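Local coordinates for bazooka, isoform C,LD29223p (Drosophila melanogaster, PDB 5OAK), which is a cell polarity protein that may bind phosphatidylinositol and phosphatidic acid, and whose first PDZ domain, fused here to a Par6 peptide, recognises the PDZ-binding motif of Par6, at residues M8-N13 / E83-V88. Residues are numbered along the deposited sequence; the frame is centred on the assembly and turned at random.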
ATOM      1  N   MET A   8      11.115  -0.628  -5.324  1.00 24.76           N
ATOM      2  CA  MET A   8      10.741   0.360  -4.313  0.68 23.29           C
ATOM      3  C   MET A   8      10.187   1.613  -4.999  1.00 21.51           C
ATOM      4  O   MET A   8      10.813   2.218  -5.881  1.00 27.91           O
ATOM      5  CB  MET A   8      11.931   0.700  -3.406  0.68 25.34           C
ATOM      6  CG  MET A   8      11.573   1.620  -2.226  0.68 24.49           C
ATOM      7  SD  MET A   8      10.606   0.787  -0.933  0.68 25.29           S
ATOM      8  CE  MET A   8      11.872  -0.221  -0.117  0.68 26.44           C
ATOM      9  N   LEU A   9       8.975   1.964  -4.595  1.00 20.36           N
ATOM     10  CA  LEU A   9       8.258   3.120  -5.117  1.00 21.30           C
ATOM     11  C   LEU A   9       8.188   4.202  -4.052  1.00 21.79           C
ATOM     12  O   LEU A   9       8.265   3.930  -2.849  1.00 23.79           O
ATOM     13  CB  LEU A   9       6.825   2.747  -5.519  1.00 22.33           C
ATOM     14  CG  LEU A   9       6.733   1.558  -6.477  1.00 25.12           C
ATOM     15  CD1 LEU A   9       5.258   1.272  -6.850  1.00 29.24           C
ATOM     16  CD2 LEU A   9       7.602   1.765  -7.720  1.00 27.90           C
ATOM     17  N   LEU A  10       7.985   5.432  -4.510  1.00 22.63           N
ATOM     18  CA  LEU A  10       7.850   6.561  -3.593  1.00 21.48           C
ATOM     19  C   LEU A  10       6.539   7.251  -3.900  1.00 21.26           C
ATOM     20  O   LEU A  10       6.304   7.644  -5.063  1.00 23.59           O
ATOM     21  CB  LEU A  10       9.002   7.533  -3.779  1.00 25.42           C
ATOM     22  CG  LEU A  10       8.933   8.802  -2.954  1.00 28.30           C
ATOM     23  CD1 LEU A  10       9.028   8.519  -1.462  1.00 31.01           C
ATOM     24  CD2 LEU A  10      10.023   9.747  -3.368  1.00 34.14           C
ATOM     25  N   ILE A  11       5.677   7.364  -2.899  1.00 20.19           N
ATOM     26  CA  ILE A  11       4.423   8.113  -3.047  1.00 19.46           C
ATOM     27  C   ILE A  11       4.497   9.314  -2.126  1.00 19.27           C
ATOM     28  O   ILE A  11       4.703   9.148  -0.915  1.00 21.63           O
ATOM     29  CB  ILE A  11       3.182   7.252  -2.660  1.00 20.62           C
ATOM     30  CG1 ILE A  11       3.101   6.038  -3.543  1.00 28.16           C
ATOM     31  CG2 ILE A  11       1.884   8.035  -2.811  1.00 22.54           C
ATOM     32  CD1 ILE A  11       1.977   5.132  -3.042  1.00 32.74           C
ATOM     33  N   ILE A  12       4.276  10.516  -2.640  1.00 19.21           N
ATOM     34  CA  ILE A  12       4.278  11.692  -1.776  1.00 18.39           C
ATOM     35  C   ILE A  12       2.927  11.736  -1.026  1.00 20.09           C
ATOM     36  O   ILE A  12       1.869  11.548  -1.636  1.00 21.12           O
ATOM     37  CB  ILE A  12       4.490  12.970  -2.605  1.00 19.85           C
ATOM     38  CG1 ILE A  12       5.794  12.844  -3.425  1.00 21.79           C
ATOM     39  CG2 ILE A  12       4.514  14.231  -1.723  1.00 21.87           C
ATOM     40  CD1 ILE A  12       7.022  12.465  -2.618  1.00 25.46           C
ATOM     41  N   ASN A  13       2.955  11.974   0.280  1.00 19.93           N
ATOM     42  CA  ASN A  13       1.728  11.969   1.067  1.00 20.57           C
ATOM     43  C   ASN A  13       1.173  13.382   1.145  1.00 23.34           C
ATOM     44  O   ASN A  13       1.911  14.315   1.281  1.00 37.83           O
ATOM     45  CB  ASN A  13       2.009  11.416   2.465  1.00 21.96           C
ATOM     46  CG  ASN A  13       0.745  11.167   3.257  1.00 22.18           C
ATOM     47  OD1 ASN A  13      -0.335  11.028   2.692  1.00 22.60           O
ATOM     48  ND2 ASN A  13       0.876  11.098   4.567  1.00 22.39           N
ATOM     49  N   GLU A  83       5.944  10.971   3.239  1.00 25.12           N
ATOM     50  CA  GLU A  83       5.957  10.151   2.050  1.00 25.00           C
ATOM     51  C   GLU A  83       5.927   8.697   2.441  1.00 24.71           C
ATOM     52  O   GLU A  83       6.253   8.331   3.560  1.00 28.45           O
ATOM     53  CB  GLU A  83       7.172  10.431   1.202  1.00 29.08           C
ATOM     54  CG  GLU A  83       8.414  10.102   1.920  1.00 34.02           C
ATOM     55  CD  GLU A  83       9.625  10.680   1.289  0.70 43.11           C
ATOM     56  OE1 GLU A  83      10.679  10.039   1.431  0.54 46.48           O
ATOM     57  OE2 GLU A  83       9.506  11.767   0.679  0.88 47.86           O
ATOM     58  N   LEU A  84       5.514   7.877   1.489  1.00 24.69           N
ATOM     59  CA  LEU A  84       5.439   6.432   1.662  0.54 24.63           C
ATOM     60  C   LEU A  84       6.432   5.777   0.729  1.00 21.96           C
ATOM     61  O   LEU A  84       6.346   5.957  -0.498  1.00 25.08           O
ATOM     62  CB  LEU A  84       4.045   5.900   1.323  0.54 26.63           C
ATOM     63  CG  LEU A  84       2.826   6.570   1.954  0.54 31.43           C
ATOM     64  CD1 LEU A  84       1.565   5.853   1.501  0.54 30.31           C
ATOM     65  CD2 LEU A  84       2.929   6.532   3.440  0.54 30.10           C
ATOM     66  N   ARG A  85       7.317   4.990   1.284  1.00 20.89           N
ATOM     67  CA  ARG A  85       8.243   4.167   0.514  0.54 19.90           C
ATOM     68  C   ARG A  85       7.627   2.777   0.465  1.00 18.95           C
ATOM     69  O   ARG A  85       7.510   2.116   1.497  1.00 20.92           O
ATOM     70  CB  ARG A  85       9.628   4.165   1.165  0.54 24.46           C
ATOM     71  CG  ARG A  85      10.234   5.572   1.138  0.54 27.50           C
ATOM     72  CD  ARG A  85      11.414   5.765   2.064  0.54 32.97           C
ATOM     73  NE  ARG A  85      11.142   5.408   3.457  0.54 36.25           N
ATOM     74  CZ  ARG A  85      10.455   6.153   4.326  0.54 39.75           C
ATOM     75  NH1 ARG A  85       9.896   7.329   3.959  0.54 38.05           N
ATOM     76  NH2 ARG A  85      10.307   5.696   5.565  0.54 38.59           N
ATOM     77  N   VAL A  86       7.205   2.346  -0.714  1.00 20.12           N
ATOM     78  CA  VAL A  86       6.371   1.146  -0.826  1.00 20.23           C
ATOM     79  C   VAL A  86       7.064   0.130  -1.685  1.00 21.16           C
ATOM     80  O   VAL A  86       7.415   0.427  -2.837  1.00 23.37           O
ATOM     81  CB  VAL A  86       5.016   1.560  -1.468  1.00 22.94           C
ATOM     82  CG1 VAL A  86       4.056   0.391  -1.551  1.00 25.65           C
ATOM     83  CG2 VAL A  86       4.384   2.700  -0.661  1.00 25.20           C
ATOM     84  N   ARG A  87       7.305  -1.060  -1.161  1.00 19.04           N
ATOM     85  CA  ARG A  87       7.975  -2.074  -1.967  1.00 18.50           C
ATOM     86  C   ARG A  87       6.941  -3.001  -2.567  1.00 19.51           C
ATOM     87  O   ARG A  87       6.081  -3.518  -1.820  1.00 21.36           O
ATOM     88  CB  ARG A  87       8.972  -2.884  -1.106  1.00 19.49           C
ATOM     89  CG  ARG A  87       9.739  -3.871  -1.956  1.00 21.76           C
ATOM     90  CD  ARG A  87      10.986  -4.405  -1.180  1.00 24.01           C
ATOM     91  NE  ARG A  87      10.621  -5.073   0.060  1.00 24.76           N
ATOM     92  CZ  ARG A  87      10.283  -6.359   0.196  1.00 27.32           C
ATOM     93  NH1 ARG A  87      10.239  -7.156  -0.877  1.00 27.62           N
ATOM     94  NH2 ARG A  87       9.950  -6.837   1.430  1.00 29.36           N
ATOM     95  N   VAL A  88       6.964  -3.166  -3.900  1.00 19.50           N
ATOM     96  CA  VAL A  88       5.942  -3.969  -4.558  1.00 20.95           C
ATOM     97  C   VAL A  88       6.541  -5.099  -5.431  1.00 20.45           C
ATOM     98  O   VAL A  88       7.640  -4.963  -5.953  1.00 23.60           O
ATOM     99  CB  VAL A  88       4.980  -3.105  -5.458  1.00 21.85           C
ATOM    100  CG1 VAL A  88       4.328  -1.997  -4.638  1.00 22.03           C
ATOM    101  CG2 VAL A  88       5.708  -2.519  -6.658  1.00 24.20           C
TER
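Leu9 and Ile11 pair with Val86 and Leu84 in an antiparallel ladder that joins the first and last strands of the PDZ domain, 7-12 and 83-89; the contact lies wholly within the Bazooka part of the fusion. Four nearly straight backbone hydrogen bonds hold it, among them Leu84 N to Ile11 O at 2.8 Å and Val86 N to Leu9 O at 2.9 Å. On the buried face, the Leu9 and Val88 side chains cross at about a right angle, Leu9 CD1 lying 3.8 Å from Val88 CG2, while Ile11 CD1 reaches Val86 CG2 at 4.2 Å; Leu49 and Ile55 add to this core. The other face is more open. There Leu10 CD1 lies against the Glu83 chain, 3.5 Å from Glu83 CD, and in one of two Arg85 conformers Arg85 NH1 makes a long salt bridge to Glu83 OE1, 3.8 Å. An alanine in place of Glu83 would probably strip Leu10 CD1 of the chain it packs on and take a distant carboxylate from Arg85. Arg87 leads away from strand 7-12 to a salt bridge with Glu57 on strand 54-58. Backbone bonds thus fix the pairing, while side chains sort the faces: apolar toward the core, mixed apolar and charged on the other.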